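Local coordinates for protein beta-N-acetylglucosaminidase Nag2 (Vibrio harveyi, PDB 6EZS) that probably hydrolyses terminal non-reducing N-acetyl-D-hexosamine residues from N-acetyl-beta-D-hexosaminides, as a glycoside hydrolase of family 20, at residues F97-I102 / Q333-S338; A162-Y167 / F188-S193; S260-Y265 / W608-H613; G306-I311 / A322-D327. One frame throughout, in Å; residues are numbered along the deposited sequence.

Contact 1: F97-I102 / Q333-S338; sequences FNEAMI and QYTHLS
Glu99 spends its carboxylate on two consecutive backbone N-H groups of the 333-338 loop, showing how one acidic side chain can anchor an irregular loop to another domain. His336 N reaches OE2 of Glu99 at 3.0 Å, approaching from above the carboxylate plane, while Leu337 N meets the Glu99 OE1 on its syn side at 3.1 Å and nearly straight (167°). The extended end of the glutamate, trans about CB-CG (chi2 179°), carries the charge across. A water bonded to Glu99 OE1 also takes the N-H of Ser338. Alongside, Asn98 gives ND2 to the carbonyl O of Tyr334 at 3.1 Å, with the acceptor almost in the amide plane.

Met101, on strand 100-106, supplies part of the apolar contact: its SD touches Leu337 CB at 3.8 Å, and its methyl CE reaches Ser338 CA at 3.6 Å. Leu337 CD1 comes back to Glu99 CB at 3.6 Å.

Thr335 OG1 pairs with His336 ND1 and with His275 of the catalytic domain, and the Tyr334 ring lies close to the sugar-binding residues Arg274 and Glu584. Two N-H groups probably favour the ionised form of Glu99, and these bonds tie the N-terminal sheet to a loop bordering the N-acetylglucosamine site.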
# COMPACT_ATOMS: atom_id res chain seq x y z
N PHE A 97 3.78 -19.78 9.85
CA PHE A 97 3.49 -20.21 8.49
C PHE A 97 2.08 -19.78 8.12
O PHE A 97 1.15 -20.07 8.86
CB PHE A 97 3.60 -21.74 8.35
CG PHE A 97 4.95 -22.33 8.74
CD1 PHE A 97 6.10 -21.55 8.83
CD2 PHE A 97 5.07 -23.69 8.98
CE1 PHE A 97 7.33 -22.10 9.18
CE2 PHE A 97 6.30 -24.26 9.32
CZ PHE A 97 7.44 -23.47 9.42
N ASN A 98 1.91 -19.06 7.01
CA ASN A 98 0.55 -18.65 6.57
C ASN A 98 -0.22 -19.86 6.02
O ASN A 98 -1.42 -20.02 6.27
CB ASN A 98 0.59 -17.57 5.49
CG ASN A 98 1.30 -16.29 5.92
OD1 ASN A 98 1.45 -15.99 7.12
ND2 ASN A 98 1.75 -15.52 4.93
N GLU A 99 0.49 -20.69 5.26
CA GLU A 99 -0.05 -21.92 4.69
C GLU A 99 1.03 -22.97 4.57
O GLU A 99 2.21 -22.66 4.56
CB GLU A 99 -0.62 -21.67 3.29
CG GLU A 99 -1.91 -20.87 3.26
CD GLU A 99 -2.42 -20.65 1.84
OE1 GLU A 99 -2.06 -21.45 0.93
OE2 GLU A 99 -3.18 -19.66 1.62
N ALA A 100 0.59 -24.21 4.48
CA ALA A 100 1.48 -25.34 4.23
C ALA A 100 0.77 -26.38 3.38
O ALA A 100 -0.46 -26.40 3.28
CB ALA A 100 1.94 -25.95 5.54
N MET A 101 1.57 -27.24 2.76
CA MET A 101 1.04 -28.33 1.95
C MET A 101 2.09 -29.40 1.76
O MET A 101 3.26 -29.20 2.08
CB MET A 101 0.53 -27.82 0.61
CG MET A 101 1.59 -27.55 -0.43
SD MET A 101 0.89 -26.54 -1.73
CE MET A 101 -0.30 -27.69 -2.43
N ILE A 102 1.67 -30.54 1.23
CA ILE A 102 2.61 -31.65 0.98
C ILE A 102 2.52 -32.19 -0.44
O ILE A 102 1.51 -32.02 -1.12
CB ILE A 102 2.46 -32.82 1.98
CG1 ILE A 102 1.00 -33.23 2.14
CG2 ILE A 102 3.08 -32.45 3.32
CD1 ILE A 102 0.85 -34.64 2.67
N GLN A 333 3.85 -17.40 -3.50
CA GLN A 333 4.35 -16.56 -2.42
C GLN A 333 3.21 -16.18 -1.50
O GLN A 333 2.11 -15.90 -1.97
CB GLN A 333 4.97 -15.27 -2.95
CG GLN A 333 6.21 -15.44 -3.80
CD GLN A 333 7.44 -15.87 -3.02
OE1 GLN A 333 7.56 -15.62 -1.82
NE2 GLN A 333 8.37 -16.53 -3.71
N TYR A 334 3.50 -16.19 -0.20
CA TYR A 334 2.64 -15.69 0.87
C TYR A 334 1.42 -16.54 1.17
O TYR A 334 1.27 -17.01 2.30
CB TYR A 334 2.22 -14.24 0.61
CG TYR A 334 3.37 -13.32 0.30
CD1 TYR A 334 4.51 -13.27 1.10
CD2 TYR A 334 3.31 -12.47 -0.79
CE1 TYR A 334 5.56 -12.42 0.79
CE2 TYR A 334 4.35 -11.61 -1.10
CZ TYR A 334 5.48 -11.59 -0.31
OH TYR A 334 6.50 -10.71 -0.62
N THR A 335 0.54 -16.68 0.18
CA THR A 335 -0.73 -17.40 0.30
C THR A 335 -1.00 -18.14 -1.02
O THR A 335 -0.20 -18.06 -1.95
CB THR A 335 -1.90 -16.42 0.58
OG1 THR A 335 -2.01 -15.49 -0.50
CG2 THR A 335 -1.69 -15.64 1.91
N HIS A 336 -2.14 -18.85 -1.08
CA HIS A 336 -2.61 -19.54 -2.27
C HIS A 336 -1.57 -20.46 -2.85
O HIS A 336 -1.37 -20.48 -4.07
CB HIS A 336 -3.08 -18.53 -3.32
CG HIS A 336 -4.30 -17.77 -2.91
ND1 HIS A 336 -4.25 -16.63 -2.14
CD2 HIS A 336 -5.62 -18.01 -3.14
CE1 HIS A 336 -5.48 -16.19 -1.92
NE2 HIS A 336 -6.33 -17.01 -2.51
N LEU A 337 -0.91 -21.23 -1.98
CA LEU A 337 0.17 -22.12 -2.41
C LEU A 337 -0.30 -23.22 -3.35
O LEU A 337 0.45 -23.62 -4.25
CB LEU A 337 0.86 -22.78 -1.23
CG LEU A 337 1.37 -21.88 -0.11
CD1 LEU A 337 1.98 -22.72 1.01
CD2 LEU A 337 2.37 -20.85 -0.64
N SER A 338 -1.52 -23.72 -3.11
CA SER A 338 -2.09 -24.85 -3.85
C SER A 338 -2.61 -24.51 -5.24
O SER A 338 -2.65 -25.38 -6.12
CB SER A 338 -3.20 -25.53 -3.04
OG SER A 338 -4.39 -24.76 -3.00
O HOH W 1 -3.54 -22.66 -1.58

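Contact 2: A162-Y167 / F188-S193; sequences AGVAIY and FTLSSS
Val164 forms a single parallel beta bridge with Ser192, its N-H going to Ser191 O at 2.9 Å and its carbonyl O receiving Ser193 N, also at 2.9 Å, while the two chains diverge by 55°. The setting is a beta-alpha-beta unit, in which strand 164-166, helix 172-186 and strand 198-202 follow one another and the two strands pair in parallel. Segment 188-193 is part of the return connection from the helix, and it meets the edge of the first strand before the second begins. Residues 163 and 165 bond to strand 198-202, whereas Val164, between them, uses its backbone on the returning loop.

The two bonds differ in shape. Val164 N lies in the carbonyl plane of Ser191, but Ser193 N comes from above the plane of the Val164 carbonyl. Two CA-H...O contacts add to the seam, Gly163 CA to Ser191 O and Ser192 CA to Val164 O.

Among the side chains, Val164 CG2 meets Leu190 CD1 at 4.1 Å, the two crossing at about a right angle; Leu179 of the helix and Ile198 of the next strand also pack on Leu190. Ser193 CB lies against Gly163 CA at 3.8 Å, a close approach to a residue with no side chain, while its hydroxyl bonds to Ser195. A water completes the join, taking the N-H of Ser191 at 2.7 Å and, more weakly, that of Gly163.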
# COMPACT_ATOMS: atom_id res chain seq x y z
N ALA A 162 -35.09 19.71 -2.48
CA ALA A 162 -34.39 20.95 -2.13
C ALA A 162 -33.69 21.60 -3.32
O ALA A 162 -33.66 22.83 -3.42
CB ALA A 162 -33.39 20.69 -1.01
N GLY A 163 -33.13 20.77 -4.20
CA GLY A 163 -32.51 21.22 -5.44
C GLY A 163 -31.06 21.62 -5.24
O GLY A 163 -30.69 22.09 -4.16
N VAL A 164 -30.24 21.44 -6.29
CA VAL A 164 -28.83 21.82 -6.28
C VAL A 164 -28.53 22.77 -7.43
O VAL A 164 -28.68 22.40 -8.59
CB VAL A 164 -27.90 20.60 -6.36
CG1 VAL A 164 -26.43 21.02 -6.44
CG2 VAL A 164 -28.10 19.72 -5.15
N ALA A 165 -28.08 23.97 -7.10
CA ALA A 165 -27.78 25.01 -8.08
C ALA A 165 -26.28 25.11 -8.24
O ALA A 165 -25.55 25.05 -7.26
CB ALA A 165 -28.35 26.34 -7.64
N ILE A 166 -25.84 25.27 -9.49
CA ILE A 166 -24.41 25.36 -9.81
C ILE A 166 -24.21 26.58 -10.71
O ILE A 166 -24.91 26.74 -11.71
CB ILE A 166 -23.87 24.04 -10.42
CG1 ILE A 166 -22.45 24.21 -10.94
CG2 ILE A 166 -24.79 23.53 -11.52
CD1 ILE A 166 -21.73 22.89 -11.10
N TYR A 167 -23.28 27.45 -10.31
CA TYR A 167 -23.01 28.70 -11.03
C TYR A 167 -21.59 28.79 -11.54
O TYR A 167 -21.12 29.86 -11.88
CB TYR A 167 -23.35 29.90 -10.14
CG TYR A 167 -24.78 29.84 -9.62
CD1 TYR A 167 -25.85 29.75 -10.50
CD2 TYR A 167 -25.05 29.85 -8.25
CE1 TYR A 167 -27.15 29.68 -10.05
CE2 TYR A 167 -26.36 29.79 -7.79
CZ TYR A 167 -27.41 29.71 -8.69
OH TYR A 167 -28.73 29.62 -8.29
N PHE A 188 -30.54 8.69 -1.07
CA PHE A 188 -31.12 10.02 -1.04
C PHE A 188 -30.81 10.72 -2.37
O PHE A 188 -29.65 10.95 -2.69
CB PHE A 188 -30.54 10.80 0.14
CG PHE A 188 -31.25 12.09 0.42
CD1 PHE A 188 -32.43 12.09 1.17
CD2 PHE A 188 -30.74 13.30 -0.03
CE1 PHE A 188 -33.09 13.28 1.45
CE2 PHE A 188 -31.40 14.48 0.25
CZ PHE A 188 -32.57 14.47 0.99
N THR A 189 -31.87 11.03 -3.11
CA THR A 189 -31.78 11.56 -4.48
C THR A 189 -32.01 13.07 -4.52
O THR A 189 -33.08 13.55 -4.15
CB THR A 189 -32.86 10.90 -5.36
OG1 THR A 189 -32.91 9.49 -5.09
CG2 THR A 189 -32.59 11.16 -6.84
N LEU A 190 -31.00 13.81 -4.97
CA LEU A 190 -31.12 15.25 -5.23
C LEU A 190 -30.99 15.50 -6.73
O LEU A 190 -30.41 14.68 -7.45
CB LEU A 190 -30.06 16.04 -4.47
CG LEU A 190 -30.19 16.19 -2.95
CD1 LEU A 190 -28.97 16.89 -2.38
CD2 LEU A 190 -31.45 16.96 -2.56
N SER A 191 -31.56 16.62 -7.18
CA SER A 191 -31.60 16.99 -8.60
C SER A 191 -31.09 18.41 -8.80
O SER A 191 -31.10 19.23 -7.88
CB SER A 191 -33.03 16.89 -9.12
OG SER A 191 -33.57 15.63 -8.78
N SER A 192 -30.66 18.71 -10.02
CA SER A 192 -30.21 20.06 -10.34
C SER A 192 -31.39 20.99 -10.53
O SER A 192 -32.31 20.69 -11.26
CB SER A 192 -29.28 20.09 -11.56
OG SER A 192 -29.30 18.90 -12.32
N SER A 193 -31.33 22.11 -9.83
CA SER A 193 -32.35 23.16 -9.88
C SER A 193 -31.63 24.50 -9.86
O SER A 193 -30.85 24.78 -8.95
CB SER A 193 -33.31 23.09 -8.69
OG SER A 193 -34.25 24.16 -8.71
O HOH W 2 -33.23 17.96 -5.53

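Contact 3: S260-Y265 / W608-H613; sequences SPRFRY and WTEKQH
Trp608, the last residue of helix 599-608, receives Pro261 on one face of its indole, a CH-pi contact that seats the loop on the helix end. Pro261 CB stands 3.9 Å from the centroid of the Trp608 six-membered ring, 26° off the normal, and comes to 3.5 Å from Trp608 CZ3. The carbonyl O of Ser260 sits over the same face, toward the rim. Having CG trans to its own N (chi1 180°) swings the Trp608 ring back toward the loop, although CB points away from it. The indole N-H is engaged elsewhere, by Asp259. The backbone of Trp608 joins in as well, its carbonyl O accepting Arg262 N at 2.8 Å.

At Thr609 the chain leaves helical geometry; a water that accepts from Arg262 NH1 lies 2.9 Å from Thr609 O and may donate to it, while the threonine hydroxyl turns to Lys145.

Glu610 folds back at chi2 (-78°), laying its carboxylate beside the fully extended arginine. Glu610 OE1 is 3.8 Å from Arg262 CG and 3.9 Å from Arg262 NE, a long salt bridge in which no N-H points at the oxygen; a water bonded to Arg262 NE at 2.8 Å and to Glu610 OE1 at 3.1 Å supplies the hydrogen-bonded link. Phe263 CZ sits over the centre of one guanidinium face.

The contact thus fastens the linker between strand 249-259 of domain 2 and barrel strand 265-271 to the exit of helix 599-608, with His232 of helix 227-240 meeting the indole edge-to-face.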
# COMPACT_ATOMS: atom_id res chain seq x y z
N SER A 260 -8.68 24.89 4.30
CA SER A 260 -7.58 24.90 3.34
C SER A 260 -6.62 23.76 3.67
O SER A 260 -6.40 23.48 4.84
CB SER A 260 -6.85 26.25 3.40
OG SER A 260 -5.71 26.26 2.56
N PRO A 261 -6.06 23.09 2.64
CA PRO A 261 -5.16 21.95 2.88
C PRO A 261 -3.78 22.36 3.39
O PRO A 261 -3.13 23.23 2.80
CB PRO A 261 -5.02 21.31 1.49
CG PRO A 261 -5.31 22.41 0.53
CD PRO A 261 -6.28 23.34 1.21
N ARG A 262 -3.30 21.69 4.43
CA ARG A 262 -1.95 21.97 4.93
C ARG A 262 -0.87 21.67 3.90
O ARG A 262 0.01 22.51 3.69
CB ARG A 262 -1.64 21.24 6.22
CG ARG A 262 -0.26 21.57 6.72
CD ARG A 262 0.06 20.89 8.02
NE ARG A 262 1.41 21.29 8.43
CZ ARG A 262 2.16 20.69 9.34
NH1 ARG A 262 1.73 19.61 10.00
NH2 ARG A 262 3.38 21.18 9.59
N PHE A 263 -0.93 20.49 3.28
CA PHE A 263 0.07 20.07 2.27
C PHE A 263 -0.56 19.86 0.90
O PHE A 263 -1.72 19.46 0.79
CB PHE A 263 0.76 18.78 2.70
CG PHE A 263 1.61 18.92 3.93
CD1 PHE A 263 2.87 19.50 3.86
CD2 PHE A 263 1.18 18.41 5.16
CE1 PHE A 263 3.67 19.60 4.99
CE2 PHE A 263 1.98 18.51 6.29
CZ PHE A 263 3.23 19.10 6.20
N ARG A 264 0.22 20.14 -0.15
CA ARG A 264 -0.24 19.98 -1.52
C ARG A 264 -0.47 18.51 -1.91
O ARG A 264 -1.45 18.19 -2.57
CB ARG A 264 0.75 20.64 -2.49
CG ARG A 264 0.72 22.16 -2.45
CD ARG A 264 1.92 22.79 -3.18
NE ARG A 264 3.16 22.61 -2.41
CZ ARG A 264 4.36 22.33 -2.92
NH1 ARG A 264 4.56 22.17 -4.23
NH2 ARG A 264 5.40 22.19 -2.09
N TYR A 265 0.44 17.62 -1.50
CA TYR A 265 0.36 16.19 -1.82
C TYR A 265 -0.18 15.43 -0.62
O TYR A 265 0.40 15.49 0.47
CB TYR A 265 1.75 15.69 -2.18
CG TYR A 265 1.86 14.26 -2.67
CD1 TYR A 265 1.80 13.18 -1.77
CD2 TYR A 265 2.10 13.98 -4.04
CE1 TYR A 265 1.94 11.87 -2.22
CE2 TYR A 265 2.26 12.66 -4.49
CZ TYR A 265 2.17 11.60 -3.58
OH TYR A 265 2.31 10.29 -4.01
N TRP A 608 -3.85 17.17 6.20
CA TRP A 608 -4.76 18.28 5.90
C TRP A 608 -4.78 19.37 6.98
O TRP A 608 -4.64 20.56 6.65
CB TRP A 608 -6.19 17.77 5.68
CG TRP A 608 -7.18 18.89 5.37
CD1 TRP A 608 -7.80 19.70 6.28
CD2 TRP A 608 -7.65 19.31 4.08
NE1 TRP A 608 -8.61 20.59 5.64
CE2 TRP A 608 -8.55 20.38 4.29
CE3 TRP A 608 -7.41 18.88 2.76
CZ2 TRP A 608 -9.21 21.03 3.24
CZ3 TRP A 608 -8.07 19.53 1.71
CH2 TRP A 608 -8.95 20.59 1.96
N THR A 609 -4.99 18.96 8.23
CA THR A 609 -5.26 19.86 9.36
C THR A 609 -3.99 20.46 9.98
O THR A 609 -3.06 19.74 10.28
CB THR A 609 -6.08 19.16 10.49
OG1 THR A 609 -7.26 18.55 9.94
CG2 THR A 609 -6.53 20.15 11.56
N GLU A 610 -3.99 21.76 10.22
CA GLU A 610 -2.84 22.42 10.85
C GLU A 610 -2.74 21.94 12.30
O GLU A 610 -3.76 21.69 12.95
CB GLU A 610 -2.96 23.94 10.83
CG GLU A 610 -3.14 24.58 9.45
CD GLU A 610 -1.86 24.69 8.62
OE1 GLU A 610 -0.75 24.47 9.15
OE2 GLU A 610 -1.96 25.00 7.40
N LYS A 611 -1.50 21.86 12.78
CA LYS A 611 -1.16 21.28 14.09
C LYS A 611 -1.92 21.87 15.28
O LYS A 611 -2.28 21.16 16.20
CB LYS A 611 0.34 21.46 14.36
CG LYS A 611 0.89 20.51 15.41
CD LYS A 611 1.58 21.20 16.59
CE LYS A 611 1.48 20.39 17.89
NZ LYS A 611 0.13 19.81 18.21
N GLN A 612 -2.12 23.19 15.24
CA GLN A 612 -2.90 23.94 16.24
C GLN A 612 -4.36 23.47 16.42
O GLN A 612 -4.92 23.61 17.50
CB GLN A 612 -2.89 25.46 15.94
CG GLN A 612 -3.23 25.88 14.51
CD GLN A 612 -2.00 26.06 13.62
OE1 GLN A 612 -1.09 25.20 13.60
NE2 GLN A 612 -1.95 27.18 12.87
N HIS A 613 -4.95 22.94 15.36
CA HIS A 613 -6.33 22.44 15.40
C HIS A 613 -6.41 20.93 15.67
O HIS A 613 -7.50 20.37 15.73
CB HIS A 613 -7.07 22.79 14.11
CG HIS A 613 -6.88 24.20 13.68
ND1 HIS A 613 -7.26 25.28 14.45
CD2 HIS A 613 -6.30 24.72 12.57
CE1 HIS A 613 -6.94 26.40 13.83
NE2 HIS A 613 -6.36 26.09 12.68
O HOH W 3 -0.48 18.49 10.12
O HOH W 4 2.12 24.03 8.20

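Contact 4: G306-I311 / A322-D327; sequences GWRVEI and AWRGID
Arg308 leaves with CG beside its backbone N (chi1 -51°) and bends at chi2 (-59°), which brings its guanidinium to Ala322, while Arg324 sets out between its own N and carbonyl (chi1 58°) and then runs extended to meet it. The two side chains cross at about a right angle, and Arg308 NH2 comes within 3.5 Å of Arg324 NH1.

Arg308 offers an edge of its guanidinium to the carbonyl O of Ala322. Arg308 NH1 lies 2.8 Å from that oxygen, but the bond is badly bent and weak. A water accepts from Arg308 NH2 at 2.7 Å and, 3.2 Å from Ala322 O, may donate to it. Gly306 CA rests over the centre of one face of the same guanidinium. The backbone touches too, Trp307 O lying 3.4 Å from Ala322 CA and 3.5 Å from Ala322 CB. The Trp307 indole is held by NE1, which bonds in the ring plane to a lone pair of Val309 O at 2.8 Å.

Stronger partners of both arginines lie outside the two segments. Arg308 gives its N-H groups to the carbonyls of Cys272, Ala273 and Gly343, and Arg324 gives its own to those of Glu305 and Arg274. Arg274 binds N-acetyl-D-glucosamine, so Arg324 grips the main chain of a sugar-binding residue. Two buried cations can probably stand this close because several main-chain carbonyl oxygens accept their N-H groups and offset the charge, and in doing so they tie together loops at the mouth of the barrel.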
# COMPACT_ATOMS: atom_id res chain seq x y z
N GLY A 306 4.69 -10.14 -8.50
CA GLY A 306 3.72 -9.95 -9.58
C GLY A 306 3.94 -8.74 -10.46
O GLY A 306 4.51 -7.73 -10.04
N TRP A 307 3.47 -8.84 -11.71
CA TRP A 307 3.39 -7.71 -12.65
C TRP A 307 1.93 -7.56 -13.04
O TRP A 307 1.37 -8.46 -13.65
CB TRP A 307 4.26 -7.98 -13.89
CG TRP A 307 4.32 -6.79 -14.84
CD1 TRP A 307 3.33 -6.33 -15.65
CD2 TRP A 307 5.43 -5.90 -15.04
NE1 TRP A 307 3.73 -5.23 -16.34
CE2 TRP A 307 5.03 -4.95 -15.99
CE3 TRP A 307 6.72 -5.83 -14.51
CZ2 TRP A 307 5.87 -3.93 -16.43
CZ3 TRP A 307 7.55 -4.83 -14.94
CH2 TRP A 307 7.12 -3.88 -15.89
N ARG A 308 1.32 -6.41 -12.71
CA ARG A 308 -0.14 -6.24 -12.78
C ARG A 308 -0.63 -5.25 -13.84
O ARG A 308 -1.82 -4.89 -13.85
CB ARG A 308 -0.67 -5.75 -11.43
CG ARG A 308 -0.24 -6.55 -10.22
CD ARG A 308 -0.67 -8.00 -10.31
NE ARG A 308 -0.27 -8.78 -9.14
CZ ARG A 308 -0.16 -10.11 -9.11
NH1 ARG A 308 -0.42 -10.85 -10.19
NH2 ARG A 308 0.21 -10.71 -8.00
N VAL A 309 0.26 -4.80 -14.72
CA VAL A 309 -0.10 -3.81 -15.73
C VAL A 309 0.16 -4.34 -17.16
O VAL A 309 1.29 -4.70 -17.52
CB VAL A 309 0.55 -2.43 -15.46
CG1 VAL A 309 2.08 -2.51 -15.43
CG2 VAL A 309 0.08 -1.41 -16.48
N GLU A 310 -0.91 -4.37 -17.95
CA GLU A 310 -0.87 -4.88 -19.32
C GLU A 310 -0.02 -3.97 -20.19
O GLU A 310 -0.28 -2.77 -20.30
CB GLU A 310 -2.30 -5.01 -19.91
CG GLU A 310 -2.37 -5.09 -21.43
CD GLU A 310 -3.78 -5.26 -21.97
OE1 GLU A 310 -4.60 -4.31 -21.92
OE2 GLU A 310 -4.07 -6.36 -22.48
N ILE A 311 1.02 -4.55 -20.79
CA ILE A 311 1.84 -3.89 -21.79
C ILE A 311 1.60 -4.65 -23.10
O ILE A 311 1.95 -5.83 -23.20
CB ILE A 311 3.35 -3.92 -21.43
CG1 ILE A 311 3.58 -3.46 -19.98
CG2 ILE A 311 4.16 -3.07 -22.40
CD1 ILE A 311 3.20 -2.02 -19.67
N ALA A 322 1.84 -12.02 -14.34
CA ALA A 322 0.66 -11.81 -13.48
C ALA A 322 0.21 -13.05 -12.68
O ALA A 322 -0.77 -12.95 -11.94
CB ALA A 322 -0.52 -11.32 -14.31
N TRP A 323 0.89 -14.19 -12.84
CA TRP A 323 0.44 -15.45 -12.23
C TRP A 323 1.58 -16.17 -11.54
O TRP A 323 2.73 -16.11 -11.95
CB TRP A 323 -0.23 -16.37 -13.27
CG TRP A 323 -1.28 -15.67 -14.05
CD1 TRP A 323 -1.11 -15.03 -15.23
CD2 TRP A 323 -2.64 -15.45 -13.65
NE1 TRP A 323 -2.29 -14.44 -15.62
CE2 TRP A 323 -3.25 -14.69 -14.67
CE3 TRP A 323 -3.41 -15.83 -12.53
CZ2 TRP A 323 -4.59 -14.29 -14.61
CZ3 TRP A 323 -4.74 -15.45 -12.48
CH2 TRP A 323 -5.32 -14.69 -13.52
N ARG A 324 1.23 -16.87 -10.46
CA ARG A 324 2.20 -17.66 -9.72
C ARG A 324 1.53 -18.88 -9.12
O ARG A 324 0.32 -18.89 -8.88
CB ARG A 324 2.89 -16.82 -8.64
CG ARG A 324 1.97 -16.19 -7.61
CD ARG A 324 2.78 -15.42 -6.59
NE ARG A 324 2.00 -15.07 -5.40
CZ ARG A 324 1.62 -13.84 -5.03
NH1 ARG A 324 1.94 -12.75 -5.73
NH2 ARG A 324 0.91 -13.70 -3.92
N GLY A 325 2.34 -19.90 -8.89
CA GLY A 325 1.85 -21.22 -8.52
C GLY A 325 2.90 -22.28 -8.79
O GLY A 325 3.91 -22.01 -9.43
N ILE A 326 2.65 -23.48 -8.27
CA ILE A 326 3.52 -24.65 -8.45
C ILE A 326 3.68 -25.05 -9.92
O ILE A 326 4.74 -25.53 -10.31
CB ILE A 326 2.97 -25.85 -7.65
CG1 ILE A 326 3.02 -25.58 -6.15
CG2 ILE A 326 3.75 -27.14 -7.93
CD1 ILE A 326 1.88 -26.23 -5.40
N ASP A 327 2.63 -24.86 -10.71
CA ASP A 327 2.67 -25.16 -12.16
C ASP A 327 3.12 -23.97 -13.00
O ASP A 327 3.47 -24.12 -14.17
CB ASP A 327 1.31 -25.66 -12.65
CG ASP A 327 0.73 -26.77 -11.78
OD1 ASP A 327 1.50 -27.64 -11.30
OD2 ASP A 327 -0.49 -26.78 -11.57
O HOH W 5 0.30 -13.25 -8.91

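In the fold
Contacts 1 and 4 lie on the same side of the chain's centre, their own centres about 17 Å apart, and they touch: Gln333 O takes a weak hydrogen bond from Arg324 NH2, and Ile326 CD1 packs on Met101 SD. Both lie near the sugar site, with the Tyr334 side chain about 7 Å and that of Arg324 about 12 Å from the bound N-acetylglucosamine. Contact 3 lies on the opposite side, its centre about 43 Å from that of contact 1 and about 39 Å from that of contact 4, and along the chain it interlaces with contact 1. Contact 2 is remote from the site, about 53 Å from contact 1 and about 30 Å from contact 3, measured between centres.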